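Prenyltransference for protein (Lavandula lanata, PDB 5HC7) probably condenses dimethylallyl diphosphate units into a branched prenyl diphosphate, as a magnesium-dependent enzyme of the cis-prenyltransferase (undecaprenyl diphosphate synthase) family. Local coordinates at residues Val16-Asp21 with Leu190-Ala195; Gln99-Phe104 with Ala130-His135. One frame throughout, in Å; residues are numbered along the deposited sequence.

Contact 1: Val16-Asp21 with Leu190-Ala195; sequences VAIIID and LLIRAA. With MG (magnesium ion), chain B; DST (dimethylallyl S-thiolodiphosphate), chain D; DST (dimethylallyl S-thiolodiphosphate), chain C.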
ATOM      1  N   VAL A  16     -12.058   3.715   9.031  1.00 28.43           N
ATOM      2  CA  VAL A  16     -12.397   2.732   7.972  1.00 29.25           C
ATOM      3  C   VAL A  16     -12.416   3.494   6.643  1.00 28.74           C
ATOM      4  O   VAL A  16     -12.999   4.570   6.585  1.00 27.63           O
ATOM      5  CB  VAL A  16     -13.752   2.024   8.257  1.00 28.94           C
ATOM      6  CG1 VAL A  16     -14.166   1.092   7.123  1.00 31.33           C
ATOM      7  CG2 VAL A  16     -13.703   1.279   9.579  1.00 34.35           C
ATOM      8  N   ALA A  17     -11.754   2.919   5.605  1.00 28.01           N
ATOM      9  CA  ALA A  17     -11.745   3.485   4.268  1.00 27.74           C
ATOM     10  C   ALA A  17     -12.294   2.499   3.247  1.00 28.61           C
ATOM     11  O   ALA A  17     -12.074   1.306   3.359  1.00 27.05           O
ATOM     12  CB  ALA A  17     -10.342   3.932   3.899  1.00 27.60           C
ATOM     13  N   ILE A  18     -13.004   3.026   2.248  1.00 27.76           N
ATOM     14  CA  ILE A  18     -13.671   2.200   1.274  1.00 30.57           C
ATOM     15  C   ILE A  18     -13.318   2.597  -0.136  1.00 30.40           C
ATOM     16  O   ILE A  18     -13.463   3.760  -0.504  1.00 28.99           O
ATOM     17  CB  ILE A  18     -15.195   2.272   1.393  1.00 32.31           C
ATOM     18  CG1 ILE A  18     -15.644   1.868   2.780  1.00 35.61           C
ATOM     19  CG2 ILE A  18     -15.859   1.352   0.383  1.00 32.91           C
ATOM     20  CD1 ILE A  18     -17.141   1.985   2.968  1.00 38.81           C
ATOM     21  N   ILE A  19     -12.813   1.634  -0.904  1.00 27.19           N
ATOM     22  CA  ILE A  19     -12.697   1.768  -2.333  1.00 28.19           C
ATOM     23  C   ILE A  19     -13.957   1.223  -2.980  1.00 31.72           C
ATOM     24  O   ILE A  19     -14.250   0.048  -2.908  1.00 30.11           O
ATOM     25  CB  ILE A  19     -11.451   1.001  -2.882  1.00 28.43           C
ATOM     26  CG1 ILE A  19     -10.177   1.504  -2.191  1.00 30.01           C
ATOM     27  CG2 ILE A  19     -11.347   1.137  -4.374  1.00 29.18           C
ATOM     28  CD1 ILE A  19      -8.881   0.771  -2.520  1.00 30.93           C
ATOM     29  N   ILE A  20     -14.686   2.094  -3.672  1.00 32.28           N
ATOM     30  CA  ILE A  20     -15.899   1.703  -4.362  1.00 34.65           C
ATOM     31  C   ILE A  20     -15.470   1.264  -5.780  1.00 35.43           C
ATOM     32  O   ILE A  20     -14.435   1.710  -6.295  1.00 35.53           O
ATOM     33  CB  ILE A  20     -16.934   2.857  -4.277  1.00 36.46           C
ATOM     34  CG1 ILE A  20     -16.453   4.070  -5.052  1.00 36.19           C
ATOM     35  CG2 ILE A  20     -17.177   3.225  -2.790  1.00 36.09           C
ATOM     36  CD1 ILE A  20     -17.363   5.272  -5.062  1.00 40.02           C
ATOM     37  N   ASP A  21     -16.180   0.316  -6.350  1.00 31.09           N
ATOM     38  CA  ASP A  21     -15.810  -0.256  -7.619  1.00 32.70           C
ATOM     39  C   ASP A  21     -16.950  -1.190  -8.047  1.00 32.90           C
ATOM     40  O   ASP A  21     -17.783  -1.526  -7.237  1.00 34.70           O
ATOM     41  CB  ASP A  21     -14.479  -1.040  -7.472  1.00 35.04           C
ATOM     42  CG  ASP A  21     -13.761  -1.336  -8.822  1.00 36.41           C
ATOM     43  OD1 ASP A  21     -14.068  -0.641  -9.784  1.00 41.03           O
ATOM     44  OD2 ASP A  21     -12.884  -2.248  -8.958  1.00 35.00           O
ATOM     45  N   LEU A 190      -8.850  -0.404   8.787  1.00 23.55           N
ATOM     46  CA  LEU A 190      -9.577  -1.335   7.903  1.00 28.43           C
ATOM     47  C   LEU A 190      -9.851  -0.655   6.541  1.00 26.09           C
ATOM     48  O   LEU A 190     -10.356   0.441   6.512  1.00 27.11           O
ATOM     49  CB  LEU A 190     -10.899  -1.774   8.526  1.00 29.13           C
ATOM     50  CG  LEU A 190     -11.834  -2.625   7.634  1.00 29.04           C
ATOM     51  CD1 LEU A 190     -11.181  -3.930   7.263  1.00 27.01           C
ATOM     52  CD2 LEU A 190     -13.125  -2.866   8.396  1.00 31.42           C
ATOM     53  N   LEU A 191      -9.435  -1.305   5.456  1.00 26.34           N
ATOM     54  CA  LEU A 191      -9.629  -0.838   4.097  1.00 26.89           C
ATOM     55  C   LEU A 191     -10.494  -1.867   3.396  1.00 26.25           C
ATOM     56  O   LEU A 191     -10.159  -3.027   3.328  1.00 24.70           O
ATOM     57  CB  LEU A 191      -8.322  -0.774   3.386  1.00 27.46           C
ATOM     58  CG  LEU A 191      -8.517  -0.452   1.896  1.00 31.16           C
ATOM     59  CD1 LEU A 191      -9.010   0.973   1.711  1.00 33.49           C
ATOM     60  CD2 LEU A 191      -7.226  -0.599   1.160  1.00 33.71           C
ATOM     61  N   ILE A 192     -11.613  -1.420   2.912  1.00 25.31           N
ATOM     62  CA  ILE A 192     -12.558  -2.272   2.243  1.00 26.38           C
ATOM     63  C   ILE A 192     -12.507  -1.966   0.755  1.00 27.62           C
ATOM     64  O   ILE A 192     -12.608  -0.790   0.360  1.00 28.93           O
ATOM     65  CB  ILE A 192     -14.008  -2.023   2.747  1.00 27.83           C
ATOM     66  CG1 ILE A 192     -14.135  -2.431   4.253  1.00 29.60           C
ATOM     67  CG2 ILE A 192     -15.000  -2.796   1.873  1.00 26.01           C
ATOM     68  CD1 ILE A 192     -15.377  -1.813   4.914  1.00 28.26           C
ATOM     69  N   ARG A 193     -12.447  -3.007  -0.063  1.00 26.77           N
ATOM     70  CA  ARG A 193     -12.556  -2.798  -1.515  1.00 29.34           C
ATOM     71  C   ARG A 193     -13.599  -3.754  -2.084  1.00 31.06           C
ATOM     72  O   ARG A 193     -13.461  -4.945  -1.982  1.00 29.86           O
ATOM     73  CB  ARG A 193     -11.227  -3.021  -2.236  1.00 29.51           C
ATOM     74  CG  ARG A 193     -11.376  -2.731  -3.707  1.00 28.98           C
ATOM     75  CD  ARG A 193     -10.107  -2.722  -4.501  1.00 32.42           C
ATOM     76  NE  ARG A 193     -10.480  -2.489  -5.877  1.00 29.63           N
ATOM     77  CZ  ARG A 193      -9.828  -1.746  -6.746  1.00 33.13           C
ATOM     78  NH1 ARG A 193      -8.709  -1.090  -6.451  1.00 31.21           N
ATOM     79  NH2 ARG A 193     -10.341  -1.643  -7.946  1.00 36.92           N
ATOM     80  N   ALA A 194     -14.624  -3.175  -2.678  1.00 32.18           N
ATOM     81  CA  ALA A 194     -15.692  -3.900  -3.361  1.00 31.19           C
ATOM     82  C   ALA A 194     -15.266  -4.279  -4.776  1.00 32.09           C
ATOM     83  O   ALA A 194     -14.347  -3.675  -5.367  1.00 33.20           O
ATOM     84  CB  ALA A 194     -16.924  -3.049  -3.414  1.00 32.62           C
ATOM     85  N   ALA A 195     -15.996  -5.256  -5.288  1.00 31.30           N
ATOM     86  CA  ALA A 195     -15.996  -5.708  -6.642  1.00 33.89           C
ATOM     87  C   ALA A 195     -14.840  -6.675  -6.934  1.00 33.99           C
ATOM     88  O   ALA A 195     -14.528  -6.972  -8.064  1.00 33.08           O
ATOM     89  CB  ALA A 195     -16.041  -4.527  -7.619  1.00 31.55           C
TER
HETATM   90 MG    MG B 401     -13.450  -0.151 -11.995  1.00 58.98          MG
HETATM   91  O4  DST D 403     -15.060  -1.337 -11.921  1.00 53.79           O
HETATM   92  P1  DST D 403     -16.261  -1.109 -13.041  1.00 54.82           P
HETATM   93  O6  DST D 403     -17.340  -2.331 -12.821  1.00 40.91           O
HETATM   94  O5  DST D 403     -15.565  -1.145 -14.412  1.00 68.61           O
HETATM   95  O2  DST D 403     -17.120   0.323 -12.733  1.00 45.55           O
HETATM   96  P3  DST D 403     -16.616   1.616 -11.876  1.00 41.84           P
HETATM   97  O8  DST D 403     -16.920   1.386 -10.432  1.00 38.80           O
HETATM   98  O7  DST D 403     -17.098   3.024 -12.550  1.00 49.49           O
HETATM   99  S9  DST D 403     -15.350   1.608 -12.109  1.00 62.13           S
HETATM  100  O4  DST C 402      -9.671  -1.169 -10.922  1.00 53.35           O
HETATM  101  P1  DST C 402      -8.678  -0.043 -11.394  1.00 50.26           P
HETATM  102  O6  DST C 402      -8.693   0.270 -12.830  1.00 65.65           O
HETATM  103  O5  DST C 402      -7.069  -0.357 -10.911  1.00 46.97           O
HETATM  104  O2  DST C 402      -9.254   1.316 -10.744  1.00 71.24           O
HETATM  105  P3  DST C 402     -10.826   1.861 -10.634  1.00 70.40           P
HETATM  106  O8  DST C 402     -10.780   3.434 -11.211  1.00 76.03           O
HETATM  107  O7  DST C 402     -11.932   1.044 -11.256  1.00 56.48           O
HETATM  108  S9  DST C 402     -10.974   2.175  -8.555  1.00 62.37           S
HETATM  109  C10 DST C 402     -10.800   3.976  -8.978  1.00 63.73           C
HETATM  110  C11 DST C 402     -10.919   4.698  -7.724  1.00 64.09           C
HETATM  111  C12 DST C 402     -12.374   5.062  -7.451  1.00 63.79           C
HETATM  112  C13 DST C 402     -12.842   4.430  -6.104  1.00 61.22           C
HETATM  113  C14 DST C 402     -12.464   6.572  -7.326  1.00 66.29           C
HETATM  114  O   HOH W   1     -12.625  -4.180  -7.097  1.00 31.67           O
HETATM  115  O   HOH W   2     -12.140  -1.802 -11.374  1.00 38.63           O
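Arg-193 lies beside Ile-19 on neighbouring parallel strands and reaches past it to Asp-21. Its CB passes Ile-19 CB, and its CG packs on the same CB at 3.8 Å. CG stands anti to the backbone N (chi1 -177°), and the chain runs extended from CG to NE, carrying CD past Ile-19 CG2 and the guanidinium toward the diphosphates. That CG2 methyl covers one guanidinium face near its rim. NE donates to a water, 3.0 Å away, which also binds Asp-21 OD2 and Ala-194 O. NH1 turns to Ser-201 OG and Arg-199 O. NH2 forms a salt bridge to Asp-21 OD2 at 2.8 Å and a bent bond to O4 of the chain C dimethylallyl thiolodiphosphate at 3.1 Å. The carboxylate and guanidinium planes stand 78° apart; NH2 meets OD2 from above the carboxylate, close to its own guanidinium plane, while OD1 coordinates the magnesium. A leucine in place of Arg-193 would probably leave Asp-21 OD2 without its charge partner and that O4 without the NH2 bond. Behind this tip the strands are laced by a backbone ladder, Ile-192 N to Ala-17 O at 2.8 Å and Ile-19 N to Ile-192 O at 2.7 Å, while Val-16 CG1 meets Ile-192 CD1 on the opposite face. Here, at the C-terminal ends of central parallel strands, lies the diphosphate- and magnesium-binding site of the cis-prenyltransferase fold.

Contact 2: Gln99-Phe104 with Ala130-His135; sequences QQDIQF and ANKGMH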
ATOM      1  N   GLN A  99     -28.997  14.120  14.152  1.00 50.33           N
ATOM      2  CA  GLN A  99     -28.425  13.904  15.484  1.00 52.38           C
ATOM      3  C   GLN A  99     -27.068  13.220  15.425  1.00 48.68           C
ATOM      4  O   GLN A  99     -26.311  13.256  16.385  1.00 45.44           O
ATOM      5  CB  GLN A  99     -29.368  13.095  16.351  1.00 59.96           C
ATOM      6  CG  GLN A  99     -29.376  13.570  17.794  1.00 78.83           C
ATOM      7  CD  GLN A  99     -30.699  13.254  18.471  1.00 90.95           C
ATOM      8  OE1 GLN A  99     -31.734  13.807  18.095  1.00 96.68           O
ATOM      9  NE2 GLN A  99     -30.682  12.345  19.452  1.00 93.95           N
ATOM     10  N   GLN A 100     -26.738  12.624  14.292  1.00 47.56           N
ATOM     11  CA  GLN A 100     -25.401  12.037  14.121  1.00 47.74           C
ATOM     12  C   GLN A 100     -24.298  13.071  14.093  1.00 42.04           C
ATOM     13  O   GLN A 100     -23.188  12.783  14.531  1.00 43.63           O
ATOM     14  CB  GLN A 100     -25.379  11.087  12.938  1.00 55.39           C
ATOM     15  CG  GLN A 100     -26.401   9.974  13.189  1.00 60.30           C
ATOM     16  CD  GLN A 100     -26.184   8.744  12.344  1.00 67.50           C
ATOM     17  OE1 GLN A 100     -26.315   8.794  11.116  1.00 73.31           O
ATOM     18  NE2 GLN A 100     -25.881   7.616  13.000  1.00 61.68           N
ATOM     19  N   ASP A 101     -24.640  14.306  13.727  1.00 42.78           N
ATOM     20  CA  ASP A 101     -23.730  15.401  13.933  1.00 38.87           C
ATOM     21  C   ASP A 101     -22.381  15.125  13.253  1.00 34.13           C
ATOM     22  O   ASP A 101     -21.289  15.315  13.818  1.00 36.55           O
ATOM     23  CB  ASP A 101     -23.542  15.619  15.433  1.00 42.16           C
ATOM     24  CG  ASP A 101     -22.955  16.964  15.750  1.00 44.70           C
ATOM     25  OD1 ASP A 101     -23.332  17.957  15.094  1.00 53.18           O
ATOM     26  OD2 ASP A 101     -22.079  17.031  16.614  1.00 50.56           O
ATOM     27  N   ILE A 102     -22.491  14.619  12.045  1.00 40.95           N
ATOM     28  CA  ILE A 102     -21.335  14.181  11.268  1.00 42.62           C
ATOM     29  C   ILE A 102     -20.495  15.364  10.843  1.00 43.92           C
ATOM     30  O   ILE A 102     -21.038  16.404  10.445  1.00 42.23           O
ATOM     31  CB  ILE A 102     -21.818  13.313  10.086  1.00 42.72           C
ATOM     32  CG1 ILE A 102     -22.047  11.905  10.656  1.00 43.92           C
ATOM     33  CG2 ILE A 102     -20.792  13.326   8.942  1.00 41.71           C
ATOM     34  CD1 ILE A 102     -22.920  11.091   9.770  1.00 56.15           C
ATOM     35  N   GLN A 103     -19.170  15.235  10.942  1.00 38.88           N
ATOM     36  CA  GLN A 103     -18.309  16.247  10.370  1.00 39.69           C
ATOM     37  C   GLN A 103     -17.878  15.860   8.950  1.00 45.56           C
ATOM     38  O   GLN A 103     -17.333  14.770   8.769  1.00 39.51           O
ATOM     39  CB  GLN A 103     -17.071  16.386  11.173  1.00 40.68           C
ATOM     40  CG  GLN A 103     -17.338  16.678  12.617  1.00 53.29           C
ATOM     41  CD  GLN A 103     -16.035  16.676  13.367  1.00 57.62           C
ATOM     42  OE1 GLN A 103     -15.064  17.292  12.911  1.00 69.91           O
ATOM     43  NE2 GLN A 103     -15.969  15.894  14.458  1.00 51.44           N
ATOM     44  N   PHE A 104     -18.015  16.780   7.982  1.00 42.79           N
ATOM     45  CA  PHE A 104     -17.667  16.519   6.603  1.00 40.53           C
ATOM     46  C   PHE A 104     -16.393  17.204   6.187  1.00 40.90           C
ATOM     47  O   PHE A 104     -16.228  18.367   6.457  1.00 43.37           O
ATOM     48  CB  PHE A 104     -18.782  16.928   5.672  1.00 42.55           C
ATOM     49  CG  PHE A 104     -18.393  16.793   4.239  1.00 42.54           C
ATOM     50  CD1 PHE A 104     -18.402  15.553   3.639  1.00 40.53           C
ATOM     51  CD2 PHE A 104     -17.915  17.877   3.536  1.00 38.89           C
ATOM     52  CE1 PHE A 104     -17.979  15.408   2.345  1.00 38.29           C
ATOM     53  CE2 PHE A 104     -17.448  17.734   2.256  1.00 37.61           C
ATOM     54  CZ  PHE A 104     -17.513  16.507   1.647  1.00 38.44           C
ATOM     55  N   ALA A 130     -18.362  22.727  13.006  1.00 57.85           N
ATOM     56  CA  ALA A 130     -18.288  22.668  14.472  1.00 62.87           C
ATOM     57  C   ALA A 130     -18.808  21.349  15.056  1.00 66.46           C
ATOM     58  O   ALA A 130     -18.736  21.133  16.269  1.00 69.05           O
ATOM     59  CB  ALA A 130     -19.108  23.811  15.043  1.00 60.27           C
ATOM     60  N   ASN A 131     -19.369  20.496  14.193  1.00 59.39           N
ATOM     61  CA  ASN A 131     -19.917  19.210  14.590  1.00 49.40           C
ATOM     62  C   ASN A 131     -18.883  18.405  15.333  1.00 49.76           C
ATOM     63  O   ASN A 131     -17.659  18.614  15.228  1.00 45.89           O
ATOM     64  CB  ASN A 131     -20.502  18.416  13.377  1.00 49.60           C
ATOM     65  CG  ASN A 131     -21.753  19.075  12.795  1.00 52.63           C
ATOM     66  OD1 ASN A 131     -22.107  20.138  13.252  1.00 56.12           O
ATOM     67  ND2 ASN A 131     -22.430  18.458  11.810  1.00 51.06           N
ATOM     68  N   LYS A 132     -19.387  17.483  16.133  1.00 48.84           N
ATOM     69  CA  LYS A 132     -18.543  16.676  16.961  1.00 49.23           C
ATOM     70  C   LYS A 132     -18.749  15.193  16.754  1.00 42.63           C
ATOM     71  O   LYS A 132     -18.159  14.423  17.496  1.00 43.06           O
ATOM     72  CB  LYS A 132     -18.874  16.968  18.441  1.00 57.43           C
ATOM     73  CG  LYS A 132     -18.607  18.385  18.928  1.00 57.77           C
ATOM     74  CD  LYS A 132     -17.135  18.559  19.217  1.00 72.95           C
ATOM     75  CE  LYS A 132     -16.787  20.021  19.478  1.00 76.23           C
ATOM     76  NZ  LYS A 132     -15.364  20.271  19.105  1.00 78.88           N
ATOM     77  N   GLY A 133     -19.606  14.779  15.825  1.00 42.71           N
ATOM     78  CA  GLY A 133     -19.838  13.341  15.592  1.00 46.88           C
ATOM     79  C   GLY A 133     -18.751  12.724  14.692  1.00 41.51           C
ATOM     80  O   GLY A 133     -17.674  13.233  14.602  1.00 35.03           O
ATOM     81  N   MET A 134     -19.064  11.617  14.037  1.00 40.09           N
ATOM     82  CA  MET A 134     -18.071  10.905  13.271  1.00 38.33           C
ATOM     83  C   MET A 134     -17.595  11.802  12.139  1.00 35.41           C
ATOM     84  O   MET A 134     -18.392  12.488  11.497  1.00 37.27           O
ATOM     85  CB  MET A 134     -18.676   9.610  12.677  1.00 37.42           C
ATOM     86  CG  MET A 134     -17.660   8.773  11.827  1.00 34.94           C
ATOM     87  SD  MET A 134     -18.518   7.366  11.167  1.00 33.55           S
ATOM     88  CE  MET A 134     -19.213   8.093   9.687  1.00 34.46           C
ATOM     89  N   HIS A 135     -16.308  11.772  11.882  1.00 33.05           N
ATOM     90  CA  HIS A 135     -15.718  12.423  10.676  1.00 35.36           C
ATOM     91  C   HIS A 135     -15.976  11.503   9.431  1.00 33.40           C
ATOM     92  O   HIS A 135     -15.822  10.279   9.506  1.00 36.84           O
ATOM     93  CB  HIS A 135     -14.231  12.616  10.965  1.00 32.19           C
ATOM     94  CG  HIS A 135     -13.538  13.649  10.144  1.00 33.57           C
ATOM     95  ND1 HIS A 135     -12.219  13.982  10.387  1.00 34.89           N
ATOM     96  CD2 HIS A 135     -13.954  14.469   9.148  1.00 34.97           C
ATOM     97  CE1 HIS A 135     -11.832  14.911   9.528  1.00 32.08           C
ATOM     98  NE2 HIS A 135     -12.873  15.245   8.784  1.00 33.95           N
TER
HETATM   99  O   HOH W   3     -21.643  10.493  14.710  1.00 39.97           O
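Asp-101 and Asn-131 cross at a slant, their carboxylate and amide planes 38° apart, and each side chain bonds the other segment's backbone rather than its opposite number. Asp-101 OD1 sits 3.1 Å from Asn-131 OD1, a pairing of two acceptors that gives no bond. Asp-101 OD2 instead accepts from Lys-132 N at 2.8 Å, in a nearly straight bond that arrives from above the carboxylate plane. In the reverse direction, Asn-131 CG is anti to its carbonyl carbon (chi1 -68°), which swings the amide over toward Ile-102 O; ND2 donates to that oxygen at 2.8 Å, well above the carbonyl plane, and also has a weak bond to Val-96 O. Gln-103 lies along the backbone of the other segment: its CD passes 3.1 Å from Asn-131 O, and NE2 makes a bent bond to Gly-133 O at 3.2 Å. The imidazole of His-135 turns its CD2 edge to Gln-103 O, while NE2 is held by Ser-105 OG. Gly-133 fits where a CB would collide with the carbonyl oxygens of Gln-100 and Asp-101, and its N-H donates to Asp-101 O, N to O 2.7 Å. A water joins Gln-100 O to Met-134 N. Beyond it, Gln-103 N bonds Met-134 O at 2.9 Å, and Ile-102 CB, CG1 and CG2 lie against the same oxygen, the side chain touching Ile-49 of helix 34-54 and Phe-136. Gln-103 and His-135 then pair in parallel at the start of strands 103-107 and 135-140, neighbours joined through helix 115-127 in a beta-alpha-beta crossover at the margin of the sheet.

How the contacts relate
Both contacts hold neighbouring parallel strands of one six-stranded sheet, but at different depths: contact 1 follows its strands to their C-terminal ends, contact 2 takes in only N-terminal starts. Contact 1 is wholly buried near the centre of the chain, joins strands distant in sequence, and ends where ligand and metal are held. Contact 2, its centre about 22 Å from that of contact 1, involves an edge strand and its neighbour, joined after a short helical excursion, and is partly exposed. Contact 1 combines a regular ladder and aliphatic packing with a charged, metal-linked tip, whereas contact 2 mixes side-chain-to-backbone bonds with a few backbone ones and a close fit at a glycine.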